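Local coordinates for serine-rich secreted cell wall anchored (LPXTG-motif ) protein (Lactobacillus reuteri ATCC 53608, PDB 5NXK) that probably serves as a cell-wall-anchored adhesin, presenting a beta-solenoid binding region through which this gut bacterium is thought to attach to its host, at residues A[9-12]-A[13-17]; A[85-88]-A[89-93]. All coordinates share one frame; numbering follows the deposited sequence.

Interaction 1: A[9-12]-A[13-17]; sequences ELKA and ALRDA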
ATOM      1  N   GLU A   9      18.767   1.231 -19.287  1.00 34.16           N
ATOM      2  CA  GLU A   9      17.906   2.217 -19.945  1.00 37.14           C
ATOM      3  C   GLU A   9      16.810   2.721 -18.994  1.00 36.44           C
ATOM      4  O   GLU A   9      16.490   3.919 -18.973  1.00 34.67           O
ATOM      5  CB  GLU A   9      17.279   1.626 -21.213  1.00 38.13           C
ATOM      6  CG  GLU A   9      18.284   1.354 -22.339  1.00 43.90           C
ATOM      7  CD  GLU A   9      17.698   0.590 -23.530  1.00 45.27           C
ATOM      8  OE1 GLU A   9      16.514   0.200 -23.497  1.00 41.50           O
ATOM      9  OE2 GLU A   9      18.438   0.386 -24.519  1.00 55.64           O
ATOM     10  N   LEU A  10      16.246   1.820 -18.195  1.00 34.87           N
ATOM     11  CA  LEU A  10      15.215   2.240 -17.245  1.00 34.55           C
ATOM     12  C   LEU A  10      15.812   3.195 -16.212  1.00 36.41           C
ATOM     13  O   LEU A  10      15.216   4.218 -15.872  1.00 38.46           O
ATOM     14  CB  LEU A  10      14.578   1.039 -16.547  1.00 37.21           C
ATOM     15  CG  LEU A  10      13.440   1.387 -15.579  1.00 36.42           C
ATOM     16  CD1 LEU A  10      12.325   2.156 -16.304  1.00 32.49           C
ATOM     17  CD2 LEU A  10      12.888   0.124 -14.924  1.00 38.33           C
ATOM     18  N   LYS A  11      16.986   2.834 -15.706  1.00 33.54           N
ATOM     19  CA  LYS A  11      17.705   3.647 -14.742  1.00 34.55           C
ATOM     20  C   LYS A  11      17.992   5.023 -15.312  1.00 38.81           C
ATOM     21  O   LYS A  11      17.765   6.041 -14.648  1.00 39.65           O
ATOM     22  CB  LYS A  11      19.007   2.965 -14.324  1.00 33.26           C
ATOM     23  CG  LYS A  11      19.863   3.821 -13.405  1.00 33.55           C
ATOM     24  CD  LYS A  11      21.149   3.112 -12.996  1.00 40.81           C
ATOM     25  CE  LYS A  11      22.045   4.043 -12.186  1.00 46.35           C
ATOM     26  NZ  LYS A  11      23.355   3.422 -11.848  1.00 52.61           N
ATOM     27  N   ALA A  12      18.489   5.054 -16.545  1.00 37.52           N
ATOM     28  CA  ALA A  12      18.818   6.324 -17.180  1.00 41.76           C
ATOM     29  C   ALA A  12      17.568   7.193 -17.327  1.00 38.31           C
ATOM     30  O   ALA A  12      17.598   8.376 -17.004  1.00 41.20           O
ATOM     31  CB  ALA A  12      19.477   6.086 -18.546  1.00 43.12           C
ATOM     32  N   ALA A  13      16.461   6.596 -17.753  1.00 35.11           N
ATOM     33  CA  ALA A  13      15.229   7.356 -17.952  1.00 41.02           C
ATOM     34  C   ALA A  13      14.673   7.896 -16.628  1.00 47.55           C
ATOM     35  O   ALA A  13      14.234   9.048 -16.545  1.00 45.33           O
ATOM     36  CB  ALA A  13      14.191   6.496 -18.637  1.00 35.61           C
ATOM     37  N   LEU A  14      14.691   7.060 -15.595  1.00 47.49           N
ATOM     38  CA  LEU A  14      14.176   7.458 -14.289  1.00 42.94           C
ATOM     39  C   LEU A  14      15.061   8.512 -13.623  1.00 41.22           C
ATOM     40  O   LEU A  14      14.572   9.350 -12.867  1.00 41.97           O
ATOM     41  CB  LEU A  14      14.038   6.243 -13.371  1.00 42.09           C
ATOM     42  CG  LEU A  14      12.919   5.260 -13.726  1.00 38.10           C
ATOM     43  CD1 LEU A  14      12.991   4.036 -12.821  1.00 39.41           C
ATOM     44  CD2 LEU A  14      11.558   5.916 -13.651  1.00 36.88           C
ATOM     45  N   ARG A  15      16.359   8.485 -13.908  1.00 38.53           N
ATOM     46  CA  ARG A  15      17.258   9.427 -13.257  1.00 40.58           C
ATOM     47  C   ARG A  15      17.394  10.707 -14.067  1.00 43.35           C
ATOM     48  O   ARG A  15      18.117  11.626 -13.674  1.00 44.17           O
ATOM     49  CB  ARG A  15      18.630   8.795 -13.011  1.00 38.78           C
ATOM     50  CG  ARG A  15      18.599   7.730 -11.920  1.00 45.68           C
ATOM     51  CD  ARG A  15      19.961   7.105 -11.691  1.00 53.67           C
ATOM     52  NE  ARG A  15      20.957   8.122 -11.360  1.00 58.92           N
ATOM     53  CZ  ARG A  15      21.139   8.625 -10.143  1.00 61.62           C
ATOM     54  NH1 ARG A  15      20.376   8.222  -9.132  1.00 58.55           N
ATOM     55  NH2 ARG A  15      22.072   9.549  -9.940  1.00 58.77           N
ATOM     56  N   ASP A  16      16.652  10.786 -15.166  1.00 42.46           N
ATOM     57  CA  ASP A  16      16.693  11.961 -16.029  1.00 48.08           C
ATOM     58  C   ASP A  16      15.522  12.859 -15.663  1.00 43.05           C
ATOM     59  O   ASP A  16      14.369  12.526 -15.920  1.00 45.58           O
ATOM     60  CB  ASP A  16      16.634  11.549 -17.504  1.00 56.18           C
ATOM     61  CG  ASP A  16      16.674  12.739 -18.472  1.00 59.15           C
ATOM     62  OD1 ASP A  16      16.321  13.883 -18.100  1.00 51.89           O
ATOM     63  OD2 ASP A  16      17.051  12.506 -19.640  1.00 62.25           O
ATOM     64  N   ALA A  17      15.844  14.021 -15.101  1.00 46.64           N
ATOM     65  CA  ALA A  17      14.865  14.908 -14.468  1.00 46.86           C
ATOM     66  C   ALA A  17      13.858  15.509 -15.445  1.00 42.22           C
ATOM     67  O   ALA A  17      12.856  16.080 -15.026  1.00 41.96           O
ATOM     68  CB  ALA A  17      15.586  16.019 -13.717  1.00 44.21           C
TER
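Leu10 and Leu14, one helical turn apart, meet on the inner face of helix 7-14, where CG of Leu10 lies 3.9 Å from CD1 of Leu14. The two side chains slant across each other and leave the backbone differently: CG of Leu10 is anti to its own N (chi1 -177°), while CG of Leu14 sits beside its N, folded back over the preceding turn at 3.3 Å from Leu10 O. With Ala13, whose methyl lies against Glu9 O, both leucines pack on Ile22 of strand 21-24, and both also reach Ile34.

On the more exposed flank Lys11, which also touches Ile34, and Arg15 run side by side in the same direction. Their aliphatic parts do the touching, CD of Arg15 being 3.7 Å from CG of Lys11 and equally close to its CE. The lysine chain is extended throughout, whereas the arginine bends at chi3 (57°), and NZ of Lys11 stays 5.3 Å from NE of Arg15. NH1 of Arg15 makes a weak hydrogen bond to Thr35 O.

The backbone supplies the polar part. Ala13 N and Leu14 N donate to Glu9 O and Leu10 O, each at 2.9 Å. Arg15 N is shared: its main bond goes to Lys11 O and a weaker one, at 3.3 Å, to Ala12 O. Beyond that point Asp16 OD1 accepts from Ser18 N, and Leu14 O from Arg41 NH1.

This part of the helix is therefore amphipathic: Leu10, Ala13 and Leu14 pack against the strands, while the like charges of Lys11 and Arg15 are kept apart and only their methylenes pack, which probably limits any repulsion between them.

Interaction 2: A[85-88]-A[89-93]; sequences SKYG and FVNMS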
ATOM      1  N   SER A  85      12.697  -7.087  -1.889  1.00 30.84           N
ATOM      2  CA  SER A  85      13.061  -6.154  -0.831  1.00 25.82           C
ATOM      3  C   SER A  85      11.967  -5.983   0.203  1.00 29.93           C
ATOM      4  O   SER A  85      10.791  -5.840  -0.135  1.00 29.90           O
ATOM      5  CB  SER A  85      13.401  -4.787  -1.415  1.00 28.47           C
ATOM      6  OG  SER A  85      13.734  -3.882  -0.375  1.00 29.08           O
ATOM      7  N   LYS A  86      12.366  -5.958   1.472  1.00 24.63           N
ATOM      8  CA  LYS A  86      11.418  -5.654   2.526  1.00 28.04           C
ATOM      9  C   LYS A  86      10.964  -4.197   2.434  1.00 30.21           C
ATOM     10  O   LYS A  86       9.989  -3.813   3.079  1.00 31.13           O
ATOM     11  CB  LYS A  86      12.016  -5.987   3.900  1.00 31.80           C
ATOM     12  CG  LYS A  86      13.116  -5.058   4.403  1.00 35.83           C
ATOM     13  CD  LYS A  86      13.532  -5.510   5.801  1.00 48.14           C
ATOM     14  CE  LYS A  86      14.472  -6.710   5.707  1.00 57.66           C
ATOM     15  NZ  LYS A  86      15.133  -7.061   6.994  1.00 66.07           N
ATOM     16  N   TYR A  87      11.655  -3.399   1.613  1.00 30.08           N
ATOM     17  CA  TYR A  87      11.275  -1.992   1.414  1.00 30.40           C
ATOM     18  C   TYR A  87      10.467  -1.751   0.133  1.00 28.34           C
ATOM     19  O   TYR A  87      10.355  -0.620  -0.329  1.00 30.81           O
ATOM     20  CB  TYR A  87      12.518  -1.083   1.441  1.00 26.03           C
ATOM     21  CG  TYR A  87      13.199  -1.143   2.791  1.00 30.04           C
ATOM     22  CD1 TYR A  87      12.545  -0.675   3.918  1.00 27.38           C
ATOM     23  CD2 TYR A  87      14.459  -1.725   2.951  1.00 30.67           C
ATOM     24  CE1 TYR A  87      13.129  -0.740   5.168  1.00 35.24           C
ATOM     25  CE2 TYR A  87      15.053  -1.801   4.203  1.00 30.45           C
ATOM     26  CZ  TYR A  87      14.380  -1.308   5.306  1.00 37.58           C
ATOM     27  OH  TYR A  87      14.935  -1.362   6.562  1.00 39.48           O
ATOM     28  N   GLY A  88       9.884  -2.817  -0.408  1.00 23.95           N
ATOM     29  CA  GLY A  88       8.886  -2.693  -1.460  1.00 21.21           C
ATOM     30  C   GLY A  88       9.460  -2.547  -2.850  1.00 26.76           C
ATOM     31  O   GLY A  88      10.665  -2.326  -3.002  1.00 27.43           O
ATOM     32  N   PHE A  89       8.605  -2.697  -3.863  1.00 21.89           N
ATOM     33  CA  PHE A  89       8.995  -2.369  -5.223  1.00 25.13           C
ATOM     34  C   PHE A  89       9.280  -0.897  -5.295  1.00 27.76           C
ATOM     35  O   PHE A  89      10.287  -0.479  -5.871  1.00 29.66           O
ATOM     36  CB  PHE A  89       7.922  -2.728  -6.253  1.00 28.45           C
ATOM     37  CG  PHE A  89       8.371  -2.495  -7.676  1.00 30.80           C
ATOM     38  CD1 PHE A  89       9.180  -3.433  -8.326  1.00 34.90           C
ATOM     39  CD2 PHE A  89       8.017  -1.340  -8.355  1.00 25.66           C
ATOM     40  CE1 PHE A  89       9.620  -3.213  -9.637  1.00 35.41           C
ATOM     41  CE2 PHE A  89       8.448  -1.117  -9.664  1.00 28.63           C
ATOM     42  CZ  PHE A  89       9.250  -2.051 -10.305  1.00 33.41           C
ATOM     43  N   VAL A  90       8.370  -0.104  -4.732  1.00 28.16           N
ATOM     44  CA  VAL A  90       8.644   1.311  -4.515  1.00 28.12           C
ATOM     45  C   VAL A  90       8.824   1.604  -3.029  1.00 31.95           C
ATOM     46  O   VAL A  90       8.023   1.193  -2.166  1.00 29.03           O
ATOM     47  CB  VAL A  90       7.547   2.233  -5.055  1.00 27.22           C
ATOM     48  CG1 VAL A  90       8.039   3.684  -4.998  1.00 24.27           C
ATOM     49  CG2 VAL A  90       7.191   1.855  -6.486  1.00 26.73           C
ATOM     50  N   ASN A  91       9.906   2.325  -2.766  1.00 28.65           N
ATOM     51  CA  ASN A  91      10.293   2.765  -1.442  1.00 27.72           C
ATOM     52  C   ASN A  91      10.153   4.271  -1.442  1.00 24.83           C
ATOM     53  O   ASN A  91      10.950   4.970  -2.048  1.00 25.30           O
ATOM     54  CB  ASN A  91      11.731   2.326  -1.126  1.00 28.06           C
ATOM     55  CG  ASN A  91      12.269   2.915   0.171  1.00 31.25           C
ATOM     56  OD1 ASN A  91      11.658   3.793   0.778  1.00 32.28           O
ATOM     57  ND2 ASN A  91      13.433   2.424   0.601  1.00 32.59           N
ATOM     58  N   MET A  92       9.131   4.752  -0.745  1.00 23.22           N
ATOM     59  CA  MET A  92       8.734   6.153  -0.732  1.00 31.75           C
ATOM     60  C   MET A  92       9.497   6.836   0.383  1.00 31.37           C
ATOM     61  O   MET A  92       8.968   7.043   1.477  1.00 27.69           O
ATOM     62  CB  MET A  92       7.217   6.255  -0.521  1.00 27.27           C
ATOM     63  CG  MET A  92       6.429   5.526  -1.617  1.00 31.40           C
ATOM     64  SD  MET A  92       4.633   5.411  -1.326  1.00 34.09           S
ATOM     65  CE  MET A  92       4.169   7.097  -1.678  1.00 19.30           C
ATOM     66  N   SER A  93      10.757   7.157   0.110  1.00 28.83           N
ATOM     67  CA  SER A  93      11.647   7.661   1.147  1.00 28.56           C
ATOM     68  C   SER A  93      12.022   9.140   1.003  1.00 29.27           C
ATOM     69  O   SER A  93      13.004   9.581   1.594  1.00 28.07           O
ATOM     70  CB  SER A  93      12.929   6.814   1.174  1.00 30.33           C
ATOM     71  OG  SER A  93      12.756   5.645   1.956  1.00 33.43           O
TER
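Tyr87 and Asn91 lie alongside each other, pointing the same way, and meet near their roots: ND2 of Asn91 is 3.7 Å from CB of Tyr87. The amide plane is turned 25° from the phenol ring, which it approaches obliquely. Closer to the backbone, CB of Asn91 packs 3.3 Å from Tyr87 O, a van der Waals contact with the carbonyl. Trp114 meets the tyrosine ring edge-to-face and also touches Asn91.

The hydrogen bonds lie within each half. Tyr87 N donates to Ser85 OG at 2.9 Å, an ST turn, and Gly88 N to Ser85 O, closing a type I beta turn; Ser85 OG is held in addition by Ser57 O. Further on, Ser93 OG is modelled only 2.5 Å from Asn91 OD1, too short to carry much weight. CG of Asn91 stands anti to its N (chi1 172°), which brings the amide alongside the tyrosine.

Gly88, at positive phi (84°), turns the chain toward strand 90-92. Phe89 and Val90 face inward onto Ile52 and Val100, while backbone bonds tie the chain to Ile61 and Trp114: the corner of one coil in a right-handed parallel beta-solenoid of the pectate lyase type.

How the interactions relate
Interactions 1 and 2 sit at different places on one solenoid, with centres about 18 Å apart and nearest atoms about 6 Å apart, so they do not touch. Interaction 1 belongs to helix 7-14, which follows strand 3-4 and precedes strand 21-24 in the chain and covers the N-terminal end of the solenoid. Interaction 2 is a corner between strands 79-83 and 90-92, further along the axis, its centre about 10 Å from the chain's centre, against about 24 Å for interaction 1. Strand 34-36, which touches the helix, shares a parallel sheet with strand 90-92, with strand 61-63 between them. That sheet links the cap to the coil.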